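Diaminopimelate decarboxylase (Phaeodactylum tricornutum, PDB 7JPJ) probably decarboxylates meso-diaminopimelate to lysine in a pyridoxal 5'-phosphate-dependent reaction of lysine biosynthesis, working as a dimer. Local coordinates at residues Leu7-Leu12 with Val388-Gly393; Pro28-Ser33 with Tyr395-Ser400; Val241-Gly246 with Val285-Ala290; Gly326-Ile331 with Ala374-Arg379. All coordinates share one frame; numbering follows the deposited sequence.

Overall arrangement
Interactions 1, 2 and 3 are buried, while interaction 4 is only partly buried and its centre is about 21 Å from the centre of the chain, against about 17 Å for interaction 1 and 12 Å for the other two. All four reach the same mixed sheet. Strand 289-300, which begins in interaction 3, pairs with strand 29-33 of interaction 2 and strand 386-390 of interaction 1. Chemistry changes with place: interaction 1 is polar, built on a carboxylate and a water; interaction 2 is an aromatic face against a serine; interaction 3 packs methionine against valine and an arginine that holds D-lysine; interaction 4 rests on aliphatic groups and a glutamine amide.

Interaction 1: residues Leu7-Leu12 with Val388-Gly393; sequences LQSIFL and VMDGSG
Asp390 receives the one direct hydrogen bond between the two segments: Ile10 N donates to Asp390 OD2 at 3.0 Å, almost straight at 171°. The amide comes to OD2 from above the carboxylate plane, 44° out of it.

The other carboxylate oxygen works through a water. This water donates to Asp390 OD1 at 2.5 Å, accepts from Phe11 N at 3.1 Å and is hydrogen-bonded to Ser9 OG at 2.6 Å. The water oxygen also lies over the centre of the Phe11 ring, 3.3 Å above its plane. The ring gets there because its CG sits between the backbone N and the carbonyl carbon (chi1 60°), which folds it back over the water held by its own amide.

Behind this network residues 9-12 form an ST motif, Ser9 OG accepting from Leu12 N, with Ser9 N bonded to Leu12 O. The compact turn leads into helix 14-24, and it is set against strand 386-390 in the mixed sheet of the beta domain.

Van der Waals contacts flank the polar ones. Ile10 CB rests on the carboxylate, 3.5 Å from Asp390 OD2, although the end of the isoleucine chain leads away from the aspartate; the side chain also touches Met287. On the other flank Ser9 CB meets Val388 CG1 at 4.0 Å, and Ser9 also packs on Thr332 of the adjoining strand 331-334.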
loop_
_atom_site.group_PDB
_atom_site.type_symbol
_atom_site.label_atom_id
_atom_site.label_comp_id
_atom_site.label_asym_id
_atom_site.label_seq_id
_atom_site.Cartn_x
_atom_site.Cartn_y
_atom_site.Cartn_z
ATOM N N LEU A 7 7.744 10.840 -28.909
ATOM C CA LEU A 7 7.664 9.764 -29.925
ATOM C C LEU A 7 7.951 8.445 -29.238
ATOM O O LEU A 7 7.741 7.399 -29.845
ATOM C CB LEU A 7 8.662 10.082 -31.034
ATOM C CG LEU A 7 8.410 11.383 -31.788
ATOM C CD1 LEU A 7 9.700 11.899 -32.396
ATOM C CD2 LEU A 7 7.356 11.183 -32.860
ATOM N N GLN A 8 8.433 8.531 -28.011
ATOM C CA GLN A 8 8.654 7.322 -27.203
ATOM C C GLN A 8 8.549 7.735 -25.743
ATOM O O GLN A 8 8.365 8.915 -25.484
ATOM C CB GLN A 8 10.038 6.740 -27.474
ATOM C CG GLN A 8 11.175 7.743 -27.434
ATOM C CD GLN A 8 12.500 7.033 -27.316
ATOM O OE1 GLN A 8 13.150 6.730 -28.310
ATOM N NE2 GLN A 8 12.903 6.746 -26.092
ATOM N N SER A 9 8.680 6.784 -24.834
ATOM C CA SER A 9 8.725 7.094 -23.393
ATOM C C SER A 9 10.203 7.105 -23.006
ATOM O O SER A 9 11.030 7.185 -23.903
ATOM C CB SER A 9 7.932 6.070 -22.667
ATOM O OG SER A 9 8.592 4.832 -22.660
ATOM N N ILE A 10 10.527 7.024 -21.726
ATOM C CA ILE A 10 11.959 6.932 -21.324
ATOM C C ILE A 10 12.643 5.773 -22.066
ATOM O O ILE A 10 13.790 5.971 -22.491
ATOM C CB ILE A 10 12.116 6.891 -19.790
ATOM C CG1 ILE A 10 12.050 8.291 -19.178
ATOM C CG2 ILE A 10 13.357 6.142 -19.342
ATOM C CD1 ILE A 10 12.927 9.295 -19.873
ATOM N N PHE A 11 11.982 4.626 -22.248
ATOM C CA PHE A 11 12.668 3.570 -22.984
ATOM C C PHE A 11 11.729 2.719 -23.837
ATOM O O PHE A 11 12.134 1.636 -24.281
ATOM C CB PHE A 11 13.472 2.661 -22.032
ATOM C CG PHE A 11 12.641 1.956 -20.984
ATOM C CD1 PHE A 11 11.993 0.761 -21.271
ATOM C CD2 PHE A 11 12.538 2.472 -19.700
ATOM C CE1 PHE A 11 11.237 0.108 -20.305
ATOM C CE2 PHE A 11 11.784 1.821 -18.727
ATOM C CZ PHE A 11 11.136 0.638 -19.032
ATOM N N LEU A 12 10.505 3.176 -24.103
ATOM C CA LEU A 12 9.519 2.381 -24.833
ATOM C C LEU A 12 8.972 3.173 -26.014
ATOM O O LEU A 12 8.257 4.161 -25.823
ATOM C CB LEU A 12 8.373 1.945 -23.918
ATOM C CG LEU A 12 8.656 0.837 -22.905
ATOM C CD1 LEU A 12 7.390 0.486 -22.144
ATOM C CD2 LEU A 12 9.233 -0.390 -23.597
ATOM N N VAL A 388 1.969 5.065 -20.202
ATOM C CA VAL A 388 3.221 4.555 -19.655
ATOM C C VAL A 388 3.656 5.469 -18.520
ATOM O O VAL A 388 3.919 6.658 -18.739
ATOM C CB VAL A 388 4.317 4.457 -20.728
ATOM C CG1 VAL A 388 5.653 4.108 -20.089
ATOM C CG2 VAL A 388 3.940 3.427 -21.779
ATOM N N MET A 389 3.735 4.916 -17.312
ATOM C CA MET A 389 4.230 5.638 -16.145
ATOM C C MET A 389 5.680 5.227 -15.922
ATOM O O MET A 389 5.955 4.097 -15.505
ATOM C CB MET A 389 3.380 5.342 -14.911
ATOM C CG MET A 389 2.352 6.414 -14.591
ATOM S SD MET A 389 1.380 6.050 -13.109
ATOM C CE MET A 389 1.980 7.310 -11.985
ATOM N N ASP A 390 6.602 6.142 -16.205
ATOM C CA ASP A 390 8.023 5.864 -16.079
ATOM C C ASP A 390 8.494 6.112 -14.647
ATOM O O ASP A 390 7.760 6.627 -13.801
ATOM C CB ASP A 390 8.821 6.714 -17.066
ATOM C CG ASP A 390 8.808 6.141 -18.470
ATOM O OD1 ASP A 390 9.006 4.916 -18.614
ATOM O OD2 ASP A 390 8.598 6.912 -19.429
ATOM N N GLY A 391 9.743 5.731 -14.384
ATOM C CA GLY A 391 10.287 5.831 -13.040
ATOM C C GLY A 391 9.585 4.946 -12.036
ATOM O O GLY A 391 9.577 5.257 -10.839
ATOM N N SER A 392 8.992 3.843 -12.493
ATOM C CA SER A 392 8.188 2.971 -11.648
ATOM C C SER A 392 8.884 1.641 -11.371
ATOM O O SER A 392 8.224 0.624 -11.149
ATOM C CB SER A 392 6.821 2.735 -12.286
ATOM O OG SER A 392 6.143 3.961 -12.492
ATOM N N GLY A 393 10.215 1.634 -11.385
ATOM C CA GLY A 393 10.980 0.441 -11.098
ATOM C C GLY A 393 11.437 0.298 -9.666
ATOM O O GLY A 393 12.043 -0.718 -9.312
HETATM O O HOH W 1 9.576 3.636 -20.629
#

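Interaction 2: residues Pro28-Ser33 with Tyr395-Ser400; sequences PLYAYS and YCSGMS. With SO4 (sulfate ion), chain D.
The Tyr30 ring carries Ser397 CB over the centre of one face, 3.8 Å from the CB atom to the ring centroid and 13° off the ring normal: a CH-pi contact. Cys396 CB comes to the same ring more obliquely, 4.3 Å from Tyr30 CE1. Strand 29-33 belongs to the mixed sheet of the beta domain, and the loop that links strands 386-390 and 412-415 covers its two tyrosines. From the next tyrosine, Tyr32 OH also touches Ser397 CB, at 3.5 Å, so that this one carbon is met by a ring face and a phenol oxygen.

Ser397 OG lies anti to the backbone N (chi1 178°), which turns the hydroxyl to Glu412 OE2, also the partner of Tyr32 OH. Tyr30 OH is hydrogen-bonded to Asp318 O, and Ser400 OG to Thr317 O. With Tyr30 cut back to alanine, Ser397 CB would probably lose the ring it packs on and Asp318 O its phenol donor.

Near the start of the loop, Tyr395, packed against Tyr404 of the second subunit, meets a sulfate at its ring edge. Thr282 OG1, Gly238 N and Gly281 N also bond to this ion, probably a crystallisation component, in a setting consistent with the place of the cofactor's phosphate in this family. Tyr395 OH donates to sulfate O3 at 2.6 Å, with O3 in the ring plane.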
loop_
_atom_site.group_PDB
_atom_site.type_symbol
_atom_site.label_atom_id
_atom_site.label_comp_id
_atom_site.label_asym_id
_atom_site.label_seq_id
_atom_site.Cartn_x
_atom_site.Cartn_y
_atom_site.Cartn_z
ATOM N N PRO A 28 -2.478 -4.592 -17.247
ATOM C CA PRO A 28 -1.231 -3.845 -17.038
ATOM C C PRO A 28 -0.011 -4.742 -16.868
ATOM O O PRO A 28 -0.162 -5.954 -16.712
ATOM C CB PRO A 28 -1.513 -3.070 -15.753
ATOM C CG PRO A 28 -2.421 -3.963 -14.993
ATOM C CD PRO A 28 -3.275 -4.676 -16.011
ATOM N N LEU A 29 1.182 -4.150 -16.893
ATOM C CA LEU A 29 2.412 -4.907 -16.710
ATOM C C LEU A 29 3.531 -3.959 -16.308
ATOM O O LEU A 29 3.457 -2.749 -16.531
ATOM C CB LEU A 29 2.792 -5.678 -17.979
ATOM C CG LEU A 29 3.033 -4.841 -19.240
ATOM C CD1 LEU A 29 4.522 -4.678 -19.535
ATOM C CD2 LEU A 29 2.311 -5.458 -20.426
ATOM N N TYR A 30 4.567 -4.530 -15.700
ATOM C CA TYR A 30 5.801 -3.817 -15.404
ATOM C C TYR A 30 6.827 -4.151 -16.479
ATOM O O TYR A 30 7.021 -5.325 -16.815
ATOM C CB TYR A 30 6.360 -4.196 -14.031
ATOM C CG TYR A 30 5.464 -3.907 -12.843
ATOM C CD1 TYR A 30 5.408 -2.639 -12.280
ATOM C CD2 TYR A 30 4.705 -4.916 -12.260
ATOM C CE1 TYR A 30 4.604 -2.379 -11.185
ATOM C CE2 TYR A 30 3.897 -4.665 -11.166
ATOM C CZ TYR A 30 3.852 -3.397 -10.630
ATOM O OH TYR A 30 3.053 -3.144 -9.540
ATOM N N ALA A 31 7.482 -3.122 -17.010
ATOM C CA ALA A 31 8.527 -3.283 -18.010
ATOM C C ALA A 31 9.844 -2.785 -17.437
ATOM O O ALA A 31 9.922 -1.655 -16.944
ATOM C CB ALA A 31 8.183 -2.527 -19.293
ATOM N N TYR A 32 10.872 -3.630 -17.494
ATOM C CA TYR A 32 12.219 -3.275 -17.073
ATOM C C TYR A 32 13.157 -3.361 -18.268
ATOM O O TYR A 32 13.048 -4.278 -19.088
ATOM C CB TYR A 32 12.717 -4.187 -15.945
ATOM C CG TYR A 32 11.819 -4.211 -14.726
ATOM C CD1 TYR A 32 10.782 -5.132 -14.625
ATOM C CD2 TYR A 32 12.007 -3.317 -13.676
ATOM C CE1 TYR A 32 9.957 -5.162 -13.513
ATOM C CE2 TYR A 32 11.187 -3.338 -12.560
ATOM C CZ TYR A 32 10.162 -4.265 -12.482
ATOM O OH TYR A 32 9.335 -4.300 -11.378
ATOM N N SER A 33 14.081 -2.406 -18.359
ATOM C CA SER A 33 14.987 -2.278 -19.494
ATOM C C SER A 33 16.411 -2.596 -19.058
ATOM O O SER A 33 16.940 -1.960 -18.140
ATOM C CB SER A 33 14.912 -0.872 -20.089
ATOM O OG SER A 33 16.168 -0.465 -20.599
ATOM N N TYR A 395 10.117 0.628 -5.595
ATOM C CA TYR A 395 9.032 0.762 -4.622
ATOM C C TYR A 395 7.670 0.860 -5.306
ATOM O O TYR A 395 6.796 1.622 -4.891
ATOM C CB TYR A 395 9.272 1.954 -3.695
ATOM C CG TYR A 395 10.616 1.898 -3.011
ATOM C CD1 TYR A 395 10.851 1.002 -1.981
ATOM C CD2 TYR A 395 11.653 2.735 -3.402
ATOM C CE1 TYR A 395 12.077 0.941 -1.352
ATOM C CE2 TYR A 395 12.884 2.683 -2.780
ATOM C CZ TYR A 395 13.091 1.782 -1.754
ATOM O OH TYR A 395 14.315 1.721 -1.127
ATOM N N CYS A 396 7.490 0.077 -6.371
ATOM C CA CYS A 396 6.190 -0.051 -7.026
ATOM C C CYS A 396 5.750 -1.506 -7.036
ATOM O O CYS A 396 4.833 -1.867 -6.294
ATOM C CB CYS A 396 6.237 0.537 -8.437
ATOM S SG CYS A 396 6.574 2.311 -8.482
ATOM N N SER A 397 6.375 -2.360 -7.849
ATOM C CA SER A 397 6.101 -3.789 -7.764
ATOM C C SER A 397 6.432 -4.330 -6.377
ATOM O O SER A 397 5.704 -5.173 -5.841
ATOM C CB SER A 397 6.892 -4.540 -8.833
ATOM O OG SER A 397 6.681 -5.935 -8.728
ATOM N N GLY A 398 7.516 -3.844 -5.773
ATOM C CA GLY A 398 7.904 -4.303 -4.453
ATOM C C GLY A 398 7.177 -3.654 -3.295
ATOM O O GLY A 398 7.396 -4.056 -2.150
ATOM N N MET A 399 6.324 -2.662 -3.556
ATOM C CA MET A 399 5.577 -2.006 -2.490
ATOM C C MET A 399 4.308 -1.368 -3.042
ATOM O O MET A 399 4.286 -0.175 -3.366
ATOM C CB MET A 399 6.447 -0.964 -1.782
ATOM C CG MET A 399 5.710 -0.103 -0.764
ATOM S SD MET A 399 6.524 1.474 -0.460
ATOM C CE MET A 399 5.467 2.570 -1.402
ATOM N N SER A 400 3.251 -2.160 -3.167
ATOM C CA SER A 400 1.972 -1.677 -3.656
ATOM C C SER A 400 0.868 -2.440 -2.942
ATOM O O SER A 400 1.120 -3.394 -2.203
ATOM C CB SER A 400 1.847 -1.842 -5.176
ATOM O OG SER A 400 1.907 -3.209 -5.551
HETATM S S SO4 D . 16.938 4.368 -1.434
HETATM O O1 SO4 D . 16.215 5.476 -2.055
HETATM O O2 SO4 D . 18.349 4.437 -1.813
HETATM O O3 SO4 D . 16.377 3.098 -1.884
HETATM O O4 SO4 D . 16.804 4.459 0.017
#

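Interaction 3: residues Val241-Gly246 with Val285-Ala290; sequences VGRNKG and VAMAGA. With DLY (D-lysine), chain C.
Met287 lays its bent side chain over Val241 and the root of Arg243. Its CG is 3.7 Å from Val241 CG1, the two side chains running past each other in opposite directions. With CG beside the backbone N and further turns near -50° at both following bonds, the chain curls back, and Met287 SD comes to 3.9 Å from Arg243 CG. Ala286 CB also touches Val241 CG1, at 4.4 Å, and lies 4.1 Å from Arg243 NH2.

Beyond this patch Arg243 runs straight from CG to NE and carries its guanidinium to the bound D-lysine. Arg243 NH1 donates to D-lysine OXT at 3.1 Å with an N-H...O angle of 164°, and the carboxylate carbon of the ligand lies in the guanidinium plane, at its edge. Arg243 NE is hydrogen-bonded to Gly391 O, and the bonds at NE and at NH1 together restrict how the guanidinium can turn, while Arg321 adds a second positive charge to the same pocket. A leucine at Arg243 would probably leave the ligand carboxylate without this charged mate and the Gly391 carbonyl without its donor.

The contact joins the D-lysine pocket to the junction of the barrel and the beta domain. Residues 241-246 belong to the loop between barrel strand 232-234 and helix 252-270, whereas Ala286 to Gly289 make a type I turn that carries the chain from helix 282-285 into strand 289-300 of the beta domain.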
loop_
_atom_site.group_PDB
_atom_site.type_symbol
_atom_site.label_atom_id
_atom_site.label_comp_id
_atom_site.label_asym_id
_atom_site.label_seq_id
_atom_site.Cartn_x
_atom_site.Cartn_y
_atom_site.Cartn_z
ATOM N N VAL A 241 16.849 10.616 -7.309
ATOM C CA VAL A 241 16.636 10.451 -8.740
ATOM C C VAL A 241 15.527 11.404 -9.161
ATOM O O VAL A 241 14.431 11.378 -8.587
ATOM C CB VAL A 241 16.272 8.998 -9.101
ATOM C CG1 VAL A 241 15.956 8.876 -10.582
ATOM C CG2 VAL A 241 17.391 8.055 -8.710
ATOM N N GLY A 242 15.810 12.243 -10.153
ATOM C CA GLY A 242 14.809 13.155 -10.668
ATOM C C GLY A 242 13.997 12.540 -11.785
ATOM O O GLY A 242 14.417 12.549 -12.945
ATOM N N ARG A 243 12.828 11.995 -11.449
ATOM C CA ARG A 243 11.992 11.367 -12.468
ATOM C C ARG A 243 11.420 12.401 -13.431
ATOM O O ARG A 243 11.369 12.168 -14.643
ATOM C CB ARG A 243 10.867 10.575 -11.806
ATOM C CG ARG A 243 11.339 9.440 -10.916
ATOM C CD ARG A 243 10.168 8.821 -10.176
ATOM N NE ARG A 243 10.569 7.721 -9.305
ATOM C CZ ARG A 243 11.054 7.878 -8.079
ATOM N NH1 ARG A 243 11.207 9.095 -7.578
ATOM N NH2 ARG A 243 11.386 6.819 -7.353
ATOM N N ASN A 244 10.994 13.546 -12.914
ATOM C CA ASN A 244 10.315 14.551 -13.713
ATOM C C ASN A 244 11.288 15.631 -14.162
ATOM O O ASN A 244 12.297 15.901 -13.504
ATOM C CB ASN A 244 9.166 15.176 -12.922
ATOM C CG ASN A 244 8.267 14.135 -12.292
ATOM O OD1 ASN A 244 7.393 13.572 -12.953
ATOM N ND2 ASN A 244 8.486 13.861 -11.010
ATOM N N LYS A 245 10.973 16.240 -15.303
ATOM C CA LYS A 245 11.797 17.310 -15.845
ATOM C C LYS A 245 11.897 18.454 -14.846
ATOM O O LYS A 245 10.889 18.908 -14.297
ATOM C CB LYS A 245 11.207 17.803 -17.168
ATOM C CG LYS A 245 12.148 18.649 -18.008
ATOM C CD LYS A 245 11.472 19.923 -18.492
ATOM C CE LYS A 245 12.298 20.616 -19.573
ATOM N NZ LYS A 245 13.765 20.519 -19.312
ATOM N N GLY A 246 13.126 18.913 -14.601
ATOM C CA GLY A 246 13.397 19.968 -13.655
ATOM C C GLY A 246 13.981 19.485 -12.342
ATOM O O GLY A 246 14.769 20.210 -11.725
ATOM N N VAL A 285 17.247 1.195 -9.859
ATOM C CA VAL A 285 16.143 0.519 -10.535
ATOM C C VAL A 285 14.993 1.461 -10.880
ATOM O O VAL A 285 14.091 1.086 -11.639
ATOM C CB VAL A 285 15.626 -0.658 -9.683
ATOM C CG1 VAL A 285 16.688 -1.741 -9.556
ATOM C CG2 VAL A 285 15.181 -0.175 -8.312
ATOM N N ALA A 286 15.001 2.679 -10.332
ATOM C CA ALA A 286 13.875 3.595 -10.510
ATOM C C ALA A 286 13.554 3.852 -11.978
ATOM O O ALA A 286 12.479 3.473 -12.455
ATOM C CB ALA A 286 14.140 4.927 -9.809
ATOM N N MET A 287 14.472 4.496 -12.700
ATOM C CA MET A 287 14.252 4.802 -14.112
ATOM C C MET A 287 14.321 3.574 -15.005
ATOM O O MET A 287 14.068 3.696 -16.207
ATOM C CB MET A 287 15.270 5.836 -14.598
ATOM C CG MET A 287 15.269 7.137 -13.812
ATOM S SD MET A 287 13.638 7.876 -13.580
ATOM C CE MET A 287 13.042 7.978 -15.266
ATOM N N ALA A 288 14.658 2.408 -14.462
ATOM C CA ALA A 288 14.757 1.195 -15.258
ATOM C C ALA A 288 13.430 0.468 -15.404
ATOM O O ALA A 288 13.354 -0.500 -16.168
ATOM C CB ALA A 288 15.795 0.245 -14.652
ATOM N N GLY A 289 12.391 0.906 -14.704
ATOM C CA GLY A 289 11.110 0.232 -14.747
ATOM C C GLY A 289 9.994 1.191 -15.103
ATOM O O GLY A 289 10.055 2.385 -14.814
ATOM N N ALA A 290 8.959 0.643 -15.735
ATOM C CA ALA A 290 7.842 1.452 -16.196
ATOM C C ALA A 290 6.560 0.639 -16.146
ATOM O O ALA A 290 6.541 -0.530 -16.542
ATOM C CB ALA A 290 8.073 1.968 -17.621
HETATM N N DLY C . 11.370 12.317 -4.411
HETATM C CA DLY C . 11.358 10.892 -4.101
HETATM C C DLY C . 12.524 10.163 -4.779
HETATM O O DLY C . 13.427 10.779 -5.358
HETATM C CB DLY C . 11.407 10.679 -2.586
HETATM C CG DLY C . 10.923 9.310 -2.120
HETATM C CD DLY C . 10.898 9.233 -0.599
HETATM C CE DLY C . 10.608 7.821 -0.104
HETATM N NZ DLY C . 10.751 7.716 1.378
HETATM O OXT DLY C . 12.593 8.930 -4.765
#

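Interaction 4: residues Gly326-Ile331 with Ala374-Arg379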
loop_
_atom_site.group_PDB
_atom_site.type_symbol
_atom_site.label_atom_id
_atom_site.label_comp_id
_atom_site.label_asym_id
_atom_site.label_seq_id
_atom_site.Cartn_x
_atom_site.Cartn_y
_atom_site.Cartn_z
ATOM N N GLY A 326 2.077 11.560 -2.879
ATOM C CA GLY A 326 1.832 12.633 -3.819
ATOM C C GLY A 326 2.943 12.776 -4.831
ATOM O O GLY A 326 3.212 13.886 -5.303
ATOM N N ALA A 327 3.608 11.673 -5.166
ATOM C CA ALA A 327 4.744 11.701 -6.073
ATOM C C ALA A 327 4.269 11.757 -7.518
ATOM O O ALA A 327 3.385 10.995 -7.922
ATOM C CB ALA A 327 5.624 10.471 -5.857
ATOM N N VAL A 328 4.862 12.660 -8.290
ATOM C CA VAL A 328 4.588 12.769 -9.716
ATOM C C VAL A 328 5.522 11.827 -10.460
ATOM O O VAL A 328 6.720 11.756 -10.158
ATOM C CB VAL A 328 4.765 14.220 -10.198
ATOM C CG1 VAL A 328 4.301 14.368 -11.643
ATOM C CG2 VAL A 328 4.007 15.173 -9.289
ATOM N N HIS A 329 4.971 11.091 -11.424
ATOM C CA HIS A 329 5.734 10.227 -12.306
ATOM C C HIS A 329 5.626 10.724 -13.744
ATOM O O HIS A 329 4.596 11.283 -14.136
ATOM C CB HIS A 329 5.243 8.776 -12.240
ATOM C CG HIS A 329 5.567 8.084 -10.953
ATOM N ND1 HIS A 329 6.211 6.866 -10.905
ATOM C CD2 HIS A 329 5.325 8.434 -9.667
ATOM C CE1 HIS A 329 6.360 6.499 -9.645
ATOM N NE2 HIS A 329 5.831 7.432 -8.874
ATOM N N PRO A 330 6.673 10.542 -14.548
ATOM C CA PRO A 330 6.583 10.906 -15.969
ATOM C C PRO A 330 5.588 10.005 -16.687
ATOM O O PRO A 330 5.621 8.781 -16.540
ATOM C CB PRO A 330 8.012 10.699 -16.489
ATOM C CG PRO A 330 8.867 10.511 -15.274
ATOM C CD PRO A 330 7.984 9.969 -14.204
ATOM N N ILE A 331 4.702 10.619 -17.467
ATOM C CA ILE A 331 3.601 9.913 -18.109
ATOM C C ILE A 331 3.615 10.219 -19.598
ATOM O O ILE A 331 3.614 11.388 -19.998
ATOM C CB ILE A 331 2.246 10.300 -17.487
ATOM C CG1 ILE A 331 2.215 9.893 -16.013
ATOM C CG2 ILE A 331 1.110 9.656 -18.257
ATOM C CD1 ILE A 331 1.117 10.547 -15.219
ATOM N N ALA A 374 -4.366 17.197 -10.164
ATOM C CA ALA A 374 -3.476 17.940 -11.044
ATOM C C ALA A 374 -3.595 17.363 -12.445
ATOM O O ALA A 374 -3.768 16.152 -12.608
ATOM C CB ALA A 374 -2.024 17.883 -10.562
ATOM N N GLU A 375 -3.511 18.229 -13.450
ATOM C CA GLU A 375 -3.626 17.827 -14.843
ATOM C C GLU A 375 -2.260 17.870 -15.514
ATOM O O GLU A 375 -1.471 18.790 -15.278
ATOM C CB GLU A 375 -4.591 18.736 -15.608
ATOM C CG GLU A 375 -6.010 18.749 -15.079
ATOM C CD GLU A 375 -6.926 19.604 -15.931
ATOM O OE1 GLU A 375 -6.444 20.165 -16.942
ATOM O OE2 GLU A 375 -8.127 19.713 -15.597
ATOM N N GLN A 376 -1.993 16.878 -16.359
ATOM C CA GLN A 376 -0.796 16.850 -17.185
ATOM C C GLN A 376 -1.186 16.979 -18.652
ATOM O O GLN A 376 -2.176 16.389 -19.095
ATOM C CB GLN A 376 0.003 15.560 -16.965
ATOM C CG GLN A 376 0.424 15.320 -15.521
ATOM C CD GLN A 376 1.505 14.256 -15.390
ATOM O OE1 GLN A 376 2.151 13.884 -16.371
ATOM N NE2 GLN A 376 1.703 13.759 -14.172
ATOM N N GLU A 377 -0.415 17.763 -19.402
ATOM C CA GLU A 377 -0.618 17.876 -20.841
ATOM C C GLU A 377 0.018 16.662 -21.506
ATOM O O GLU A 377 1.244 16.510 -21.493
ATOM C CB GLU A 377 -0.022 19.178 -21.371
ATOM C CG GLU A 377 -0.717 19.734 -22.612
ATOM C CD GLU A 377 -0.026 20.974 -23.165
ATOM O OE1 GLU A 377 0.181 21.059 -24.399
ATOM O OE2 GLU A 377 0.316 21.866 -22.360
ATOM N N LEU A 378 -0.811 15.784 -22.066
ATOM C CA LEU A 378 -0.348 14.572 -22.726
ATOM C C LEU A 378 -0.931 14.504 -24.132
ATOM O O LEU A 378 -1.710 15.365 -24.550
ATOM C CB LEU A 378 -0.722 13.318 -21.926
ATOM C CG LEU A 378 -0.600 13.412 -20.408
ATOM C CD1 LEU A 378 -1.541 12.429 -19.733
ATOM C CD2 LEU A 378 0.836 13.167 -19.983
ATOM N N ARG A 379 -0.530 13.470 -24.869
ATOM C CA ARG A 379 -1.118 13.215 -26.174
ATOM C C ARG A 379 -2.592 12.872 -26.016
ATOM O O ARG A 379 -2.978 12.137 -25.103
ATOM C CB ARG A 379 -0.378 12.072 -26.874
ATOM C CG ARG A 379 -1.051 11.563 -28.144
ATOM C CD ARG A 379 -0.333 10.344 -28.705
ATOM N NE ARG A 379 -1.047 9.741 -29.830
ATOM C CZ ARG A 379 -1.959 8.780 -29.706
ATOM N NH1 ARG A 379 -2.273 8.314 -28.506
ATOM N NH2 ARG A 379 -2.561 8.286 -30.779
#
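Gln376 reaches its amide in between Val328 and Ile331. Its nitrogen comes nearest and alone reaches the valine: Gln376 NE2 is 3.4 Å from Ile331 CD1 and 3.7 Å from Val328 CG1. Gln376 OE1 and CD also lie on Ile331. Against Ile331 the glutamine chain crosses at about a right angle; against Val328 the two slide by in opposite directions. Two residues along the strand, Leu378 CD2 lies against both Ile331 CG2, at 3.9 Å, and the carbonyl oxygen of Ile331, so that Ile331 is touched at one methyl by the amide and at the other by the leucine.

Torsions place the two side chains. Ile331 turns CG1 beside its backbone N (chi1 -62°), which sends CD1 to the amide and leaves CG2 for Leu378. The glutamine chain is extended beyond CG and spans the distance between two backbones that are not paired here.

Farther out, Gln376 and Leu378 are bonded through their main chains to Val350 and Glu348 of strand 347-353. Pro330 is held in the same way to Asp390, and His329, whose side chain leads away from this contact, donates through ND1 to Asp390 O.

Chemically this is van der Waals packing, with no polar bond between the segments to set a direction; it joins the approach to strand 331-334 and its first residue to strand 373-379 of the beta domain, the strands themselves being held by their sheet neighbours.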